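Local coordinates for protein serine-pyruvate aminotransferase (AgxT) (Sulfolobus solfataricus, PDB 3ZRP) that probably catalyses the pyridoxal 5'-phosphate-dependent transfer of an amino group from serine to pyruvate, at residues T64-S69 against G198-S203. Residues are numbered along the deposited sequence; the frame is centred on the assembly and turned at random.
With PLP (pyridoxal-5'-phosphate), chain C.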
loop_
_atom_site.group_PDB
_atom_site.type_symbol
_atom_site.label_atom_id
_atom_site.label_comp_id
_atom_site.label_asym_id
_atom_site.label_seq_id
_atom_site.Cartn_x
_atom_site.Cartn_y
_atom_site.Cartn_z
ATOM N N THR A 64 0.079 -6.245 -7.995
ATOM C CA THR A 64 0.452 -7.532 -7.351
ATOM C C THR A 64 -0.412 -7.916 -6.103
ATOM O O THR A 64 -0.742 -9.096 -5.906
ATOM C CB THR A 64 1.995 -7.533 -6.964
ATOM O OG1 THR A 64 2.733 -7.130 -8.120
ATOM C CG2 THR A 64 2.418 -8.896 -6.505
ATOM N N SER A 65 -0.787 -6.929 -5.282
ATOM C CA SER A 65 -1.565 -7.215 -4.095
ATOM C C SER A 65 -2.992 -7.542 -4.571
ATOM O O SER A 65 -3.564 -8.491 -4.054
ATOM C CB SER A 65 -1.602 -6.085 -3.079
ATOM O OG SER A 65 -2.127 -4.874 -3.577
ATOM N N ALA A 66 -3.429 -6.868 -5.621
ATOM C CA ALA A 66 -4.760 -7.198 -6.197
ATOM C C ALA A 66 -4.747 -8.644 -6.704
ATOM O O ALA A 66 -5.639 -9.429 -6.391
ATOM C CB ALA A 66 -5.151 -6.238 -7.301
ATOM N N MET A 67 -3.732 -9.012 -7.466
ATOM C CA MET A 67 -3.633 -10.399 -7.964
ATOM C C MET A 67 -3.665 -11.413 -6.812
ATOM O O MET A 67 -4.448 -12.367 -6.840
ATOM C CB MET A 67 -2.359 -10.592 -8.805
ATOM C CG MET A 67 -2.333 -9.843 -10.157
ATOM S SD MET A 67 -0.645 -9.756 -10.831
ATOM C CE MET A 67 -0.446 -11.411 -11.561
ATOM N N GLU A 68 -2.826 -11.212 -5.790
ATOM C CA GLU A 68 -2.772 -12.141 -4.667
ATOM C C GLU A 68 -4.097 -12.220 -3.878
ATOM O O GLU A 68 -4.483 -13.303 -3.390
ATOM C CB GLU A 68 -1.580 -11.795 -3.753
ATOM C CG GLU A 68 -1.407 -12.762 -2.571
ATOM C CD GLU A 68 0.014 -12.677 -1.938
ATOM O OE1 GLU A 68 0.822 -11.789 -2.312
ATOM O OE2 GLU A 68 0.275 -13.492 -1.050
ATOM N N SER A 69 -4.796 -11.089 -3.778
ATOM C CA SER A 69 -6.102 -11.042 -3.120
ATOM C C SER A 69 -7.145 -12.009 -3.745
ATOM O O SER A 69 -8.144 -12.320 -3.113
ATOM C CB SER A 69 -6.634 -9.615 -3.027
ATOM O OG SER A 69 -7.302 -9.195 -4.222
ATOM N N GLY A 198 -4.282 -1.235 -5.441
ATOM C CA GLY A 198 -4.754 -2.278 -6.345
ATOM C C GLY A 198 -6.264 -2.085 -6.453
ATOM O O GLY A 198 -6.860 -1.583 -5.506
ATOM N N LEU A 199 -6.848 -2.396 -7.614
ATOM C CA LEU A 199 -8.285 -2.180 -7.845
ATOM C C LEU A 199 -8.938 -3.424 -8.417
ATOM O O LEU A 199 -8.414 -4.038 -9.330
ATOM C CB LEU A 199 -8.516 -1.003 -8.802
ATOM C CG LEU A 199 -8.248 0.423 -8.326
ATOM C CD1 LEU A 199 -6.790 0.676 -8.331
ATOM C CD2 LEU A 199 -8.950 1.414 -9.248
ATOM N N LEU A 200 -10.108 -3.805 -7.893
ATOM C CA LEU A 200 -10.734 -5.063 -8.316
ATOM C C LEU A 200 -12.212 -4.849 -8.555
ATOM O O LEU A 200 -12.803 -4.055 -7.876
ATOM C CB LEU A 200 -10.535 -6.169 -7.248
ATOM C CG LEU A 200 -9.054 -6.518 -6.923
ATOM C CD1 LEU A 200 -8.594 -5.824 -5.593
ATOM C CD2 LEU A 200 -8.825 -7.996 -6.852
ATOM N N LEU A 201 -12.756 -5.553 -9.532
ATOM C CA LEU A 201 -14.228 -5.582 -9.780
ATOM C C LEU A 201 -14.670 -7.037 -9.780
ATOM O O LEU A 201 -14.168 -7.843 -10.553
ATOM C CB LEU A 201 -14.554 -4.910 -11.105
ATOM C CG LEU A 201 -16.076 -4.803 -11.386
ATOM C CD1 LEU A 201 -16.666 -3.685 -10.533
ATOM C CD2 LEU A 201 -16.328 -4.554 -12.847
ATOM N N LEU A 202 -15.637 -7.350 -8.919
ATOM C CA LEU A 202 -16.046 -8.717 -8.671
ATOM C C LEU A 202 -17.474 -8.953 -9.166
ATOM O O LEU A 202 -18.358 -8.112 -8.973
ATOM C CB LEU A 202 -15.969 -9.050 -7.185
ATOM C CG LEU A 202 -14.671 -9.702 -6.656
ATOM C CD1 LEU A 202 -13.519 -8.782 -6.858
ATOM C CD2 LEU A 202 -14.796 -10.060 -5.196
ATOM N N SER A 203 -17.664 -10.094 -9.805
ATOM C CA SER A 203 -18.985 -10.533 -10.246
ATOM C C SER A 203 -19.840 -10.951 -9.048
ATOM O O SER A 203 -19.309 -11.224 -7.949
ATOM C CB SER A 203 -18.837 -11.708 -11.198
ATOM O OG SER A 203 -18.418 -12.849 -10.481
HETATM N N1 PLP C . 0.498 -7.079 -14.113
HETATM C C2 PLP C . 0.927 -6.319 -15.177
HETATM C C2A PLP C . 0.422 -6.653 -16.556
HETATM C C3 PLP C . 1.810 -5.234 -14.977
HETATM O O3 PLP C . 2.151 -4.540 -15.931
HETATM C C4 PLP C . 2.258 -4.916 -13.690
HETATM C C4A PLP C . 3.184 -3.708 -13.504
HETATM C C5 PLP C . 1.815 -5.734 -12.630
HETATM C C6 PLP C . 0.914 -6.799 -12.840
HETATM C C5A PLP C . 2.233 -5.513 -11.206
HETATM O O4P PLP C . 1.719 -4.309 -10.630
HETATM P P PLP C . 2.371 -3.606 -9.367
HETATM O O1P PLP C . 1.477 -2.419 -9.188
HETATM O O2P PLP C . 3.743 -3.269 -9.848
HETATM O O3P PLP C . 2.303 -4.648 -8.308
#
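The flat peptide carbonyl of Ala66 meets Leu200 at its oxygen, where Leu200 CD2 lies 3.5 Å from Ala66 O. Ser69 OG donates a hydrogen bond to Ala66 O at 2.7 Å, tilted 17° from the carbonyl plane. The other flat group is the cofactor ring. Met67 SD lies 3.9 Å from PLP C6, close to the ring plane and beyond that corner, not over a face. Leu200 CG stands anti to the carbonyl carbon (chi1 -60°), which turns the branch toward the helix. Leu200 CD1 touches Ala66 CB at 3.9 Å, and Leu200 CD2 presses on Ser69 OG at 3.3 Å. An alanine in place of Leu200 would probably open a gap beside Ala66 and remove part of the Ser69 hydroxyl's apolar cover. A CB on Gly198 would point at the helix, about 3.0 Å from Ala66 CB. Ile59 and Leu184 of the sheet also pack on Leu200. The axes of helix 64-69 and strand 198-202 approach to 7.1 Å at 39°. Thr64 N donates a hydrogen bond to PLP O3P at 2.8 Å, and Thr64 OG1 does too. The helix thus meets the sheet by van der Waals packing, Ser69 OG and Ala66 O pair within it, and its amino end grips phosphate, whose charge the helix dipole probably steadies.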